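Local coordinates for polyprenyl synthetase (Zymomonas mobilis subsp. mobilis, PDB 4KKM), which probably acts as a prenyltransferase that joins isoprenoid diphosphates into longer chains such as farnesyl diphosphate, with magnesium as cofactor, at residues B[41-46]-B[63-68]; B[87-92]-B[219-224]; B[143-148]-B[166-171]; B[233-238]-B[309-314]; B[247-252]-B[278-283]. All blocks are in the same frame, centred on the assembly; numbering follows the deposited sequence.

Overall arrangement
Contacts 2, 3 and 4 are fully buried, whereas contacts 1 and 5 lie partly open, and the centre of contact 5 lies farthest from the centre of the chain, about 21 Å. Contacts 1, 2 and 3 form a touching cluster: Gln45 of contact 1 reaches Arg92 of contact 2 and packs on Leu144 of contact 3. Contacts 4 and 5 share helix 226-253, their centres about 19 Å apart. Contacts 1 and 3 centre on a phenylalanine ring, and both reach the second subunit. Contact 4 sets a tyrosine hydroxyl against a helix, and contacts 2 and 5 are small meetings of methyl groups. None has a hydrogen bond between its two segments.

Contact 1. Residues B[41-46]-B[63-68]; sequences LFAEQL and AAIGGG
Phe42 and Ala64 make a CH-pi contact that is almost perfectly centred. Ala64 CB stands 3.6 Å from the centroid of the Phe42 ring and only 8° off its normal, with the methyl over one face and every ring carbon within about 4 Å of it. Beside this, Phe42 CD2 comes within 3.7 Å of Ala64 O, a van der Waals neighbour of the ring; that carbonyl is hydrogen-bonded by Arg70. Phe42 chi1, at -93°, is about 30° from the staggered value near -60°, and in this setting the ring lies flat over the Ala64 methyl. Trimming Phe42 to an alanine would probably leave the Ala64 methyl without its ring face and take a neighbour from Cys99 of helix 87-109.

The contact joins the C-terminal end of helix 24-45 to the last residues of helix 54-64 and the loop that follows, in the all-helical isoprenoid synthase fold, and the chain leaves helical geometry at Leu46 and at Ile65. After Ile65 comes the poorly ordered run Gly66 to Gly68, which leads to Arg70; in relatives the corresponding glycine-rich loop precedes basic residues of the isopentenyl diphosphate site.

The remaining interactions are aliphatic. Ile65 CG1 lies 3.8 Å from Phe42 CB, beside the root of the ring. With CG1 anti to its own carbonyl carbon (chi1 -62°), the Ile65 chain reaches on to helix 24-45, and CD1 ends 3.7 Å from Ala43 CA. Ala43 CB is slightly farther from the same CD1, at 4.0 Å.

Contact 2. Residues B[87-92]-B[219-224]; sequences REAALR and AIMGRQ
Ala90 and Met221 bring their backbones nearest, CA to CA 7.9 Å, where the first turns of helix 87-109 pass the C-terminal end of helix 208-221. That end is a Schellman motif: Gln224 N bonds to Ala219 O and Arg223 N to Ile220 O, with Arg223, at positive phi, as the C' residue.

Between the segments a single terminal methyl does the touching. Met221 CE lies 3.7 Å from Ala89 CB and 4.1 Å from Ala89 C, so it rests against the methyl and the adjoining backbone of the opposite helix. The Met221 side chain is bent at chi2 (-76°) and chi3 (-77°), which turns CE onto Ala89. Val160 and Cys80 also pack on Met221.

Polar side chains close the helix end itself. Arg223 NH1 donates to Ile220 O at 2.6 Å, in the carbonyl plane and on a lone pair, which gives this oxygen a second donor besides Arg223 N. Gln224 NE2 reaches Gly222 O at 2.8 Å from above the carbonyl plane, 42° out of it. Through NH2, Arg223 also forms a salt bridge with Glu163 of helix 158-172.

Chemically, then, these two segments meet through apolar contact alone, with 76 Å² buried, while polar groups of 219-224 bond within their own segment to close the helix, and Arg223 also reaches Glu163.

Contact 3. Residues B[143-148]-B[166-171]; sequences ALAFEI and QALAIA
An antiparallel pair of neighbouring helices, 131-150 and 158-172, forms this contact in the all-helical prenyltransferase fold; the axes of the two segments come within 10.8 Å, their N-to-C directions 164° apart. Phe146 and Leu168 have the closest CA atoms and also carry most of the packing.

The Phe146 ring meets Leu168 with a face and Ala169 with its edge. Over that face sits Leu168 CD2, 3.8 Å above the plane but offset toward the rim, 23° off the normal through the ring centre, which makes a CH-pi contact. Leu168 CG is anti to its backbone N (chi1 -174°), a setting that carries CD2 across to helix 131-150; there the same methyl also touches Ala145 CB at 3.9 Å. At the ring edge, Phe146 CE1 points to the Ala169 backbone, 3.7 Å from Ala169 N, which lies in the ring plane. Ala169 CB comes to 3.8 Å of the same CE1. The small side chain of Ala169 probably helps the ring edge come this near the backbone of helix 158-172.

Replacing Phe146 by an alanine would probably leave Leu168 CD2 without its ring face, open a gap beside Ala169, and remove the ring stack with Phe146 of the second subunit.

Around the pair, helix 87-109 packs through Cys99 and Ile100 on Ala145 and through Ile97 on Leu168, and Phe213 of helix 208-221 touches Leu168. Ala169 also packs against Ala143 of the second subunit, which places the two helices at the dimer interface.

Contact 4. Residues B[233-238]-B[309-314]; sequences KAYARD and RSIARY
Tyr235 and Ala312 mark the nearest backbone approach, CA to CA 8.7 Å, between the first half of helix 226-253 and the helix 306-314 near the C-terminus. Both segments are regular helix, as the bonds Arg237 N to Lys233 O at 2.9 Å and Tyr314 N to Ser310 O at 2.8 Å attest.

One long side chain, Tyr235, links the two helices. It has CG anti to its backbone N (chi1 165°), and from there the ring extends toward helix 306-314, where its far end meets the turn at Ile311 and Ala312. The phenol oxygen of Tyr235 lies 3.7 Å from Ile311 CG2, with the two side chains crossing at about a right angle. Ala312 CB approaches the ring obliquely, 4.0 Å from Tyr235 CE2. Leu75 of helix 71-80 touches both Tyr235 and Ile311, and Ala294 also packs on Tyr235.

Two and three residues after Tyr235, Arg237 and Asp238 form a salt bridge within their own segment. Arg237 NE is 3.0 Å from Asp238 OD1, which lies in the guanidinium plane but is met from 46° above the carboxylate plane. The other oxygen, Asp238 OD2, is hydrogen-bonded to His297.

The chemistry is therefore divided. Tyr235 is lined by aliphatic groups here, but its buried hydroxyl is satisfied by a hydrogen bond with Leu308 O, just before the segment, and this bond probably limits how far the phenol can shift along helix 306-314.

Contact 5. Residues B[247-252]-B[278-283]; sequences DDLIDA and LGLEKA
Leu249 meets Leu280 and Ala283 with no ring, amide or guanidinium plane between them, so the contact has neither stacked faces nor edges and is made by methyl groups only. The closest pair is Leu249 CD2 and Leu280 CD1, at 4.0 Å, and the two leucine side chains cross at about a right angle. Leu249 CD2 also approaches Ala283 CB at 4.3 Å, a loose distance, and therefore sits near residues one turn apart on helix 280-296. Leu280 has CG anti to its backbone N (chi1 180°), which brings CD1 round to Leu249. The contact buries 107 Å².

The backbones come nearest at Leu249 and Leu280, CA to CA 8.0 Å. Helix 280-296 begins here: Gly279 holds the N-cap position at positive phi, and Ala283 N bonds to Gly279 O at 3.0 Å in the first turn.

Residues 247-251 read DDLID, the second aspartate-rich motif of this family, whose counterpart in relatives helps bind magnesium and diphosphate; between these segments it is Leu249 of the motif that makes the contact. The carboxylate of Asp248 is hydrogen-bonded at OD1 to Gln244 NE2 and at OD2 to Phe274 N.

The contact sets the late part of helix 226-253 against the start of helix 280-296, while Leu275 of the short helix 274-278 touches both Leu249 and Ala252.

Contact 1. Residues B[41-46]-B[63-68]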
# COMPACT_ATOMS: atom_id res chain seq x y z
N LEU B 41 0.51 -8.44 -18.67
CA LEU B 41 1.43 -7.81 -17.73
C LEU B 41 1.24 -8.33 -16.30
O LEU B 41 2.22 -8.58 -15.59
CB LEU B 41 1.29 -6.28 -17.81
CG LEU B 41 1.80 -5.67 -19.11
CD1 LEU B 41 1.40 -4.20 -19.23
CD2 LEU B 41 3.31 -5.83 -19.22
N PHE B 42 -0.01 -8.49 -15.88
CA PHE B 42 -0.28 -9.02 -14.54
C PHE B 42 0.21 -10.46 -14.43
O PHE B 42 0.79 -10.85 -13.41
CB PHE B 42 -1.77 -8.95 -14.21
CG PHE B 42 -2.18 -7.70 -13.46
CD1 PHE B 42 -1.61 -7.39 -12.24
CD2 PHE B 42 -3.14 -6.85 -13.98
CE1 PHE B 42 -1.99 -6.25 -11.54
CE2 PHE B 42 -3.53 -5.72 -13.29
CZ PHE B 42 -2.95 -5.42 -12.07
N ALA B 43 -0.02 -11.25 -15.48
CA ALA B 43 0.38 -12.65 -15.48
C ALA B 43 1.89 -12.78 -15.31
O ALA B 43 2.36 -13.63 -14.56
CB ALA B 43 -0.06 -13.33 -16.78
N GLU B 44 2.63 -11.90 -15.98
CA GLU B 44 4.08 -11.89 -15.92
C GLU B 44 4.59 -11.39 -14.57
O GLU B 44 5.65 -11.82 -14.10
CB GLU B 44 4.65 -11.03 -17.04
CG GLU B 44 6.16 -10.96 -17.09
CD GLU B 44 6.67 -10.25 -18.34
OE1 GLU B 44 6.00 -9.30 -18.80
OE2 GLU B 44 7.73 -10.66 -18.86
N GLN B 45 3.84 -10.48 -13.97
CA GLN B 45 4.21 -9.88 -12.70
C GLN B 45 3.93 -10.81 -11.52
O GLN B 45 4.44 -10.61 -10.42
CB GLN B 45 3.44 -8.56 -12.51
CG GLN B 45 4.02 -7.64 -11.45
CD GLN B 45 5.36 -7.07 -11.86
OE1 GLN B 45 5.55 -6.67 -13.01
NE2 GLN B 45 6.30 -7.05 -10.92
N LEU B 46 3.10 -11.83 -11.75
CA LEU B 46 2.63 -12.67 -10.65
C LEU B 46 2.89 -14.16 -10.85
O LEU B 46 1.95 -14.95 -10.89
CB LEU B 46 1.13 -12.44 -10.42
CG LEU B 46 0.72 -11.01 -10.06
CD1 LEU B 46 -0.79 -10.84 -10.10
CD2 LEU B 46 1.23 -10.62 -8.69
N ALA B 63 -7.99 -12.05 -8.91
CA ALA B 63 -8.58 -10.71 -8.83
C ALA B 63 -8.13 -9.82 -9.97
O ALA B 63 -8.94 -9.10 -10.55
CB ALA B 63 -8.22 -10.06 -7.50
N ALA B 64 -6.83 -9.86 -10.27
CA ALA B 64 -6.23 -8.92 -11.22
C ALA B 64 -6.36 -9.31 -12.69
O ALA B 64 -6.42 -8.44 -13.56
CB ALA B 64 -4.76 -8.70 -10.87
N ILE B 65 -6.40 -10.61 -12.96
CA ILE B 65 -6.41 -11.10 -14.34
C ILE B 65 -7.82 -11.43 -14.82
O ILE B 65 -8.61 -12.03 -14.09
CB ILE B 65 -5.51 -12.34 -14.51
CG1 ILE B 65 -4.05 -11.98 -14.20
CG2 ILE B 65 -5.62 -12.91 -15.92
CD1 ILE B 65 -3.12 -13.18 -14.26
N GLY B 66 -8.12 -11.04 -16.06
CA GLY B 66 -9.40 -11.34 -16.67
C GLY B 66 -10.50 -10.52 -16.04
O GLY B 66 -11.46 -11.06 -15.50
N GLY B 67 -10.34 -9.20 -16.11
CA GLY B 67 -11.29 -8.29 -15.49
C GLY B 67 -12.63 -8.24 -16.19
O GLY B 67 -13.19 -9.28 -16.56
N GLY B 68 -13.15 -7.04 -16.39
CA GLY B 68 -12.42 -5.83 -16.07
C GLY B 68 -12.26 -5.01 -17.33
O GLY B 68 -11.61 -5.44 -18.29

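Contact 2. Residues B[87-92]-B[219-224]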
# COMPACT_ATOMS: atom_id res chain seq x y z
N ARG B 87 5.03 3.23 -25.22
CA ARG B 87 3.74 2.57 -25.02
C ARG B 87 3.76 1.49 -23.94
O ARG B 87 2.81 1.36 -23.17
CB ARG B 87 3.20 2.01 -26.33
CG ARG B 87 2.62 3.06 -27.25
CD ARG B 87 2.26 2.48 -28.61
NE ARG B 87 1.71 3.48 -29.51
CZ ARG B 87 2.44 4.35 -30.21
NH1 ARG B 87 3.76 4.34 -30.09
NH2 ARG B 87 1.86 5.23 -31.01
N GLU B 88 4.83 0.70 -23.89
CA GLU B 88 4.92 -0.35 -22.88
C GLU B 88 5.06 0.26 -21.48
O GLU B 88 4.48 -0.25 -20.51
CB GLU B 88 6.09 -1.30 -23.18
CG GLU B 88 6.23 -2.47 -22.20
CD GLU B 88 5.21 -3.59 -22.42
OE1 GLU B 88 4.31 -3.44 -23.27
OE2 GLU B 88 5.32 -4.64 -21.75
N ALA B 89 5.82 1.34 -21.37
CA ALA B 89 5.96 2.04 -20.10
C ALA B 89 4.61 2.57 -19.62
O ALA B 89 4.25 2.39 -18.46
CB ALA B 89 6.95 3.18 -20.24
N ALA B 90 3.87 3.21 -20.53
CA ALA B 90 2.52 3.68 -20.23
C ALA B 90 1.64 2.54 -19.72
O ALA B 90 0.92 2.69 -18.73
CB ALA B 90 1.90 4.34 -21.46
N LEU B 91 1.72 1.39 -20.38
CA LEU B 91 0.96 0.22 -19.95
C LEU B 91 1.34 -0.24 -18.54
O LEU B 91 0.47 -0.67 -17.78
CB LEU B 91 1.12 -0.92 -20.95
CG LEU B 91 0.28 -0.83 -22.23
CD1 LEU B 91 0.78 -1.82 -23.28
CD2 LEU B 91 -1.19 -1.07 -21.91
N ARG B 92 2.62 -0.17 -18.20
CA ARG B 92 3.06 -0.58 -16.87
C ARG B 92 2.54 0.36 -15.78
O ARG B 92 2.20 -0.07 -14.68
CB ARG B 92 4.59 -0.66 -16.80
CG ARG B 92 5.21 -1.74 -17.68
CD ARG B 92 6.63 -2.10 -17.23
NE ARG B 92 6.61 -2.64 -15.88
CZ ARG B 92 6.31 -3.91 -15.58
NH1 ARG B 92 6.02 -4.78 -16.54
NH2 ARG B 92 6.30 -4.30 -14.31
N ALA B 219 0.68 13.39 -17.99
CA ALA B 219 1.40 14.65 -17.98
C ALA B 219 2.81 14.47 -17.42
O ALA B 219 3.77 15.03 -17.95
CB ALA B 219 0.64 15.69 -17.17
N ILE B 220 2.92 13.68 -16.36
CA ILE B 220 4.21 13.40 -15.73
C ILE B 220 5.13 12.62 -16.67
O ILE B 220 6.29 13.00 -16.86
CB ILE B 220 4.01 12.65 -14.39
CG1 ILE B 220 3.38 13.58 -13.35
CG2 ILE B 220 5.33 12.08 -13.86
CD1 ILE B 220 2.90 12.86 -12.08
N MET B 221 4.60 11.57 -17.28
CA MET B 221 5.37 10.75 -18.22
C MET B 221 5.76 11.57 -19.44
O MET B 221 6.77 11.29 -20.09
CB MET B 221 4.58 9.49 -18.64
CG MET B 221 4.40 8.44 -17.52
SD MET B 221 5.91 7.49 -17.20
CE MET B 221 5.89 6.38 -18.61
N GLY B 222 4.98 12.60 -19.75
CA GLY B 222 5.24 13.43 -20.90
C GLY B 222 6.05 14.68 -20.60
O GLY B 222 6.24 15.52 -21.48
N ARG B 223 6.52 14.80 -19.36
CA ARG B 223 7.27 15.98 -18.89
C ARG B 223 6.56 17.28 -19.24
O ARG B 223 7.19 18.22 -19.72
CB ARG B 223 8.70 16.02 -19.47
CG ARG B 223 9.56 14.79 -19.25
CD ARG B 223 9.29 14.13 -17.91
NE ARG B 223 9.80 14.87 -16.75
CZ ARG B 223 9.10 15.10 -15.64
NH1 ARG B 223 7.85 14.67 -15.52
NH2 ARG B 223 9.66 15.77 -14.63
N GLN B 224 5.26 17.33 -18.99
CA GLN B 224 4.45 18.48 -19.39
C GLN B 224 4.41 19.58 -18.33
O GLN B 224 4.61 19.32 -17.14
CB GLN B 224 3.04 18.02 -19.76
CG GLN B 224 3.02 17.08 -20.96
CD GLN B 224 3.49 17.77 -22.22
OE1 GLN B 224 2.90 18.76 -22.64
NE2 GLN B 224 4.56 17.25 -22.82

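Contact 3. Residues B[143-148]-B[166-171]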
# COMPACT_ATOMS: atom_id res chain seq x y z
N ALA B 143 0.99 -2.89 -2.24
CA ALA B 143 2.45 -2.83 -2.24
C ALA B 143 2.99 -2.97 -3.66
O ALA B 143 3.93 -2.27 -4.04
CB ALA B 143 3.04 -3.91 -1.33
N LEU B 144 2.39 -3.87 -4.43
CA LEU B 144 2.87 -4.15 -5.79
C LEU B 144 2.81 -2.91 -6.69
O LEU B 144 3.69 -2.70 -7.53
CB LEU B 144 2.08 -5.30 -6.42
CG LEU B 144 2.59 -5.77 -7.78
CD1 LEU B 144 4.03 -6.26 -7.67
CD2 LEU B 144 1.69 -6.87 -8.34
N ALA B 145 1.77 -2.09 -6.50
CA ALA B 145 1.63 -0.87 -7.30
C ALA B 145 2.88 -0.00 -7.21
O ALA B 145 3.35 0.54 -8.21
CB ALA B 145 0.41 -0.07 -6.84
N PHE B 146 3.41 0.12 -5.99
CA PHE B 146 4.55 1.00 -5.75
C PHE B 146 5.85 0.36 -6.21
O PHE B 146 6.75 1.06 -6.70
CB PHE B 146 4.60 1.44 -4.29
CG PHE B 146 3.43 2.28 -3.89
CD1 PHE B 146 3.39 3.63 -4.23
CD2 PHE B 146 2.35 1.73 -3.23
CE1 PHE B 146 2.29 4.41 -3.90
CE2 PHE B 146 1.25 2.51 -2.89
CZ PHE B 146 1.23 3.85 -3.22
N GLU B 147 5.95 -0.96 -6.08
CA GLU B 147 7.09 -1.68 -6.64
C GLU B 147 7.18 -1.45 -8.14
O GLU B 147 8.25 -1.18 -8.67
CB GLU B 147 7.02 -3.19 -6.35
CG GLU B 147 8.31 -3.91 -6.75
CD GLU B 147 8.25 -5.41 -6.54
OE1 GLU B 147 7.34 -5.89 -5.84
OE2 GLU B 147 9.14 -6.12 -7.08
N ILE B 148 6.04 -1.55 -8.83
CA ILE B 148 6.00 -1.38 -10.28
C ILE B 148 6.46 0.02 -10.69
O ILE B 148 7.29 0.17 -11.59
CB ILE B 148 4.58 -1.63 -10.84
CG1 ILE B 148 4.17 -3.10 -10.68
CG2 ILE B 148 4.49 -1.22 -12.32
CD1 ILE B 148 2.67 -3.32 -10.84
N GLN B 166 4.68 9.63 -5.62
CA GLN B 166 4.03 10.57 -4.72
C GLN B 166 2.56 10.78 -5.07
O GLN B 166 1.70 10.76 -4.19
CB GLN B 166 4.75 11.93 -4.71
CG GLN B 166 4.05 12.94 -3.82
CD GLN B 166 4.97 14.04 -3.33
OE1 GLN B 166 5.87 14.49 -4.05
NE2 GLN B 166 4.76 14.48 -2.09
N ALA B 167 2.29 10.98 -6.35
CA ALA B 167 0.91 11.17 -6.81
C ALA B 167 0.04 9.96 -6.51
O ALA B 167 -1.09 10.10 -6.06
CB ALA B 167 0.88 11.48 -8.31
N LEU B 168 0.57 8.76 -6.75
CA LEU B 168 -0.21 7.56 -6.45
C LEU B 168 -0.51 7.41 -4.95
O LEU B 168 -1.63 7.05 -4.57
CB LEU B 168 0.48 6.31 -6.99
CG LEU B 168 -0.39 5.05 -6.82
CD1 LEU B 168 -1.67 5.19 -7.64
CD2 LEU B 168 0.37 3.78 -7.18
N ALA B 169 0.48 7.67 -4.10
CA ALA B 169 0.30 7.48 -2.65
C ALA B 169 -0.74 8.45 -2.11
O ALA B 169 -1.57 8.08 -1.27
CB ALA B 169 1.63 7.63 -1.91
N ILE B 170 -0.70 9.68 -2.59
CA ILE B 170 -1.70 10.67 -2.21
C ILE B 170 -3.08 10.27 -2.73
O ILE B 170 -4.07 10.31 -2.00
CB ILE B 170 -1.31 12.07 -2.72
CG1 ILE B 170 -0.03 12.54 -2.03
CG2 ILE B 170 -2.45 13.05 -2.51
CD1 ILE B 170 0.56 13.82 -2.62
N ALA B 171 -3.13 9.84 -3.99
CA ALA B 171 -4.41 9.44 -4.60
C ALA B 171 -5.02 8.18 -3.97
O ALA B 171 -6.22 7.94 -4.09
CB ALA B 171 -4.23 9.22 -6.10

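Contact 4. Residues B[233-238]-B[309-314]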
# COMPACT_ATOMS: atom_id res chain seq x y z
N LYS B 233 -5.90 17.19 -15.33
CA LYS B 233 -6.55 16.89 -14.06
C LYS B 233 -7.99 17.40 -14.04
O LYS B 233 -8.87 16.79 -13.42
CB LYS B 233 -5.74 17.42 -12.87
CG LYS B 233 -4.41 16.71 -12.67
CD LYS B 233 -3.78 17.04 -11.32
CE LYS B 233 -4.38 16.19 -10.20
NZ LYS B 233 -3.68 16.41 -8.91
N ALA B 234 -8.24 18.50 -14.73
CA ALA B 234 -9.59 19.04 -14.84
C ALA B 234 -10.50 18.10 -15.65
O ALA B 234 -11.68 17.95 -15.34
CB ALA B 234 -9.56 20.44 -15.48
N TYR B 235 -9.94 17.49 -16.69
CA TYR B 235 -10.67 16.49 -17.46
C TYR B 235 -11.07 15.33 -16.55
O TYR B 235 -12.21 14.86 -16.59
CB TYR B 235 -9.83 15.99 -18.64
CG TYR B 235 -10.32 14.71 -19.29
CD1 TYR B 235 -10.01 13.46 -18.75
CD2 TYR B 235 -11.07 14.74 -20.47
CE1 TYR B 235 -10.44 12.28 -19.35
CE2 TYR B 235 -11.51 13.56 -21.08
CZ TYR B 235 -11.18 12.33 -20.51
OH TYR B 235 -11.60 11.15 -21.09
N ALA B 236 -10.11 14.86 -15.76
CA ALA B 236 -10.37 13.74 -14.85
C ALA B 236 -11.44 14.10 -13.85
O ALA B 236 -12.29 13.28 -13.51
CB ALA B 236 -9.10 13.34 -14.12
N ARG B 237 -11.37 15.32 -13.35
CA ARG B 237 -12.33 15.79 -12.36
C ARG B 237 -13.74 15.75 -12.94
O ARG B 237 -14.69 15.27 -12.30
CB ARG B 237 -11.97 17.21 -11.93
CG ARG B 237 -13.01 17.89 -11.05
CD ARG B 237 -12.81 19.41 -11.04
NE ARG B 237 -13.19 20.00 -12.33
CZ ARG B 237 -12.70 21.13 -12.81
NH1 ARG B 237 -11.80 21.81 -12.12
NH2 ARG B 237 -13.12 21.58 -13.99
N ASP B 238 -13.87 16.24 -14.17
CA ASP B 238 -15.18 16.31 -14.82
C ASP B 238 -15.74 14.95 -15.21
O ASP B 238 -16.90 14.67 -14.94
CB ASP B 238 -15.16 17.27 -16.02
CG ASP B 238 -14.99 18.73 -15.60
OD1 ASP B 238 -15.20 19.03 -14.40
OD2 ASP B 238 -14.64 19.56 -16.46
N ARG B 309 -11.36 12.04 -25.70
CA ARG B 309 -12.65 12.61 -26.07
C ARG B 309 -13.73 11.53 -26.14
O ARG B 309 -14.81 11.69 -25.57
CB ARG B 309 -12.54 13.40 -27.38
CG ARG B 309 -11.69 14.67 -27.27
CD ARG B 309 -11.66 15.48 -28.57
NE ARG B 309 -10.80 16.65 -28.43
CZ ARG B 309 -9.64 16.82 -29.07
NH1 ARG B 309 -9.20 15.90 -29.92
NH2 ARG B 309 -8.93 17.92 -28.87
N SER B 310 -13.44 10.43 -26.83
CA SER B 310 -14.36 9.30 -26.94
C SER B 310 -14.69 8.68 -25.59
O SER B 310 -15.83 8.29 -25.34
CB SER B 310 -13.78 8.23 -27.86
OG SER B 310 -13.77 8.66 -29.21
N ILE B 311 -13.68 8.59 -24.73
CA ILE B 311 -13.85 7.99 -23.42
C ILE B 311 -14.86 8.80 -22.61
O ILE B 311 -15.74 8.23 -21.98
CB ILE B 311 -12.51 7.87 -22.66
CG1 ILE B 311 -11.66 6.76 -23.29
CG2 ILE B 311 -12.74 7.59 -21.17
CD1 ILE B 311 -10.21 6.78 -22.84
N ALA B 312 -14.73 10.12 -22.66
CA ALA B 312 -15.66 11.01 -21.96
C ALA B 312 -17.10 10.82 -22.44
O ALA B 312 -18.03 10.74 -21.63
CB ALA B 312 -15.23 12.46 -22.12
N ARG B 313 -17.28 10.74 -23.75
CA ARG B 313 -18.61 10.52 -24.32
C ARG B 313 -19.12 9.13 -23.93
O ARG B 313 -20.31 8.94 -23.67
CB ARG B 313 -18.57 10.68 -25.84
CG ARG B 313 -18.06 12.05 -26.29
CD ARG B 313 -18.48 12.39 -27.72
NE ARG B 313 -18.02 13.72 -28.12
CZ ARG B 313 -18.62 14.86 -27.76
NH1 ARG B 313 -19.69 14.83 -26.98
NH2 ARG B 313 -18.14 16.02 -28.17
N TYR B 314 -18.20 8.17 -23.89
CA TYR B 314 -18.50 6.79 -23.51
C TYR B 314 -19.04 6.71 -22.08
O TYR B 314 -19.92 5.90 -21.77
CB TYR B 314 -17.24 5.94 -23.66
CG TYR B 314 -17.36 4.52 -23.18
CD1 TYR B 314 -18.34 3.68 -23.68
CD2 TYR B 314 -16.46 4.00 -22.25
CE1 TYR B 314 -18.44 2.37 -23.25
CE2 TYR B 314 -16.55 2.69 -21.82
CZ TYR B 314 -17.55 1.88 -22.32
OH TYR B 314 -17.65 0.58 -21.90

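Contact 5. Residues B[247-252]-B[278-283]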
# COMPACT_ATOMS: atom_id res chain seq x y z
N ASP B 247 -23.59 6.62 -12.78
CA ASP B 247 -23.72 5.44 -11.93
C ASP B 247 -24.92 5.54 -11.00
O ASP B 247 -25.64 4.56 -10.82
CB ASP B 247 -22.43 5.18 -11.13
CG ASP B 247 -21.32 4.61 -11.98
OD1 ASP B 247 -21.61 4.18 -13.12
OD2 ASP B 247 -20.16 4.57 -11.51
N ASP B 248 -25.13 6.71 -10.40
CA ASP B 248 -26.30 6.95 -9.57
C ASP B 248 -27.58 6.75 -10.38
O ASP B 248 -28.58 6.23 -9.88
CB ASP B 248 -26.29 8.35 -8.96
CG ASP B 248 -25.28 8.50 -7.84
OD1 ASP B 248 -24.65 7.49 -7.46
OD2 ASP B 248 -25.12 9.62 -7.32
N LEU B 249 -27.53 7.15 -11.65
CA LEU B 249 -28.67 6.97 -12.55
C LEU B 249 -28.90 5.50 -12.91
O LEU B 249 -30.00 4.98 -12.74
CB LEU B 249 -28.48 7.79 -13.83
CG LEU B 249 -28.53 9.32 -13.70
CD1 LEU B 249 -28.29 9.98 -15.05
CD2 LEU B 249 -29.84 9.77 -13.08
N ILE B 250 -27.85 4.83 -13.40
CA ILE B 250 -27.91 3.42 -13.78
C ILE B 250 -28.47 2.53 -12.67
O ILE B 250 -29.40 1.75 -12.90
CB ILE B 250 -26.52 2.88 -14.20
CG1 ILE B 250 -26.17 3.31 -15.62
CG2 ILE B 250 -26.46 1.36 -14.09
CD1 ILE B 250 -24.83 2.76 -16.13
N ASP B 251 -27.91 2.66 -11.47
CA ASP B 251 -28.30 1.81 -10.35
C ASP B 251 -29.77 2.00 -9.98
O ASP B 251 -30.44 1.05 -9.55
CB ASP B 251 -27.41 2.08 -9.14
CG ASP B 251 -25.96 1.70 -9.39
OD1 ASP B 251 -25.68 1.03 -10.41
OD2 ASP B 251 -25.10 2.06 -8.56
N ALA B 252 -30.27 3.22 -10.16
CA ALA B 252 -31.65 3.53 -9.84
C ALA B 252 -32.63 2.90 -10.83
O ALA B 252 -33.76 2.58 -10.48
CB ALA B 252 -31.85 5.03 -9.80
N LEU B 278 -30.16 16.05 -6.61
CA LEU B 278 -30.38 16.93 -7.76
C LEU B 278 -31.73 16.71 -8.44
O LEU B 278 -32.28 17.62 -9.07
CB LEU B 278 -29.27 16.74 -8.79
CG LEU B 278 -27.81 17.01 -8.39
CD1 LEU B 278 -26.88 16.65 -9.54
CD2 LEU B 278 -27.61 18.46 -7.97
N GLY B 279 -32.25 15.50 -8.33
CA GLY B 279 -33.45 15.13 -9.06
C GLY B 279 -33.06 14.62 -10.44
O GLY B 279 -31.97 14.92 -10.92
N LEU B 280 -33.95 13.86 -11.06
CA LEU B 280 -33.66 13.19 -12.33
C LEU B 280 -33.20 14.13 -13.45
O LEU B 280 -32.15 13.90 -14.04
CB LEU B 280 -34.88 12.40 -12.81
CG LEU B 280 -34.71 11.66 -14.14
CD1 LEU B 280 -33.59 10.62 -14.03
CD2 LEU B 280 -36.02 11.03 -14.58
N GLU B 281 -33.97 15.17 -13.72
CA GLU B 281 -33.67 16.08 -14.83
C GLU B 281 -32.33 16.81 -14.67
O GLU B 281 -31.55 16.91 -15.62
CB GLU B 281 -34.79 17.10 -15.02
CG GLU B 281 -35.99 16.57 -15.78
CD GLU B 281 -37.05 17.62 -16.01
OE1 GLU B 281 -36.87 18.47 -16.91
OE2 GLU B 281 -38.08 17.61 -15.29
N LYS B 282 -32.08 17.33 -13.47
CA LYS B 282 -30.86 18.09 -13.21
C LYS B 282 -29.63 17.18 -13.23
O LYS B 282 -28.57 17.58 -13.71
CB LYS B 282 -30.96 18.82 -11.88
CG LYS B 282 -29.86 19.84 -11.64
CD LYS B 282 -30.15 20.64 -10.38
CE LYS B 282 -31.51 21.32 -10.46
NZ LYS B 282 -31.98 21.77 -9.12
N ALA B 283 -29.77 15.97 -12.70
CA ALA B 283 -28.66 15.01 -12.72
C ALA B 283 -28.30 14.61 -14.14
O ALA B 283 -27.12 14.50 -14.49
CB ALA B 283 -28.99 13.78 -11.87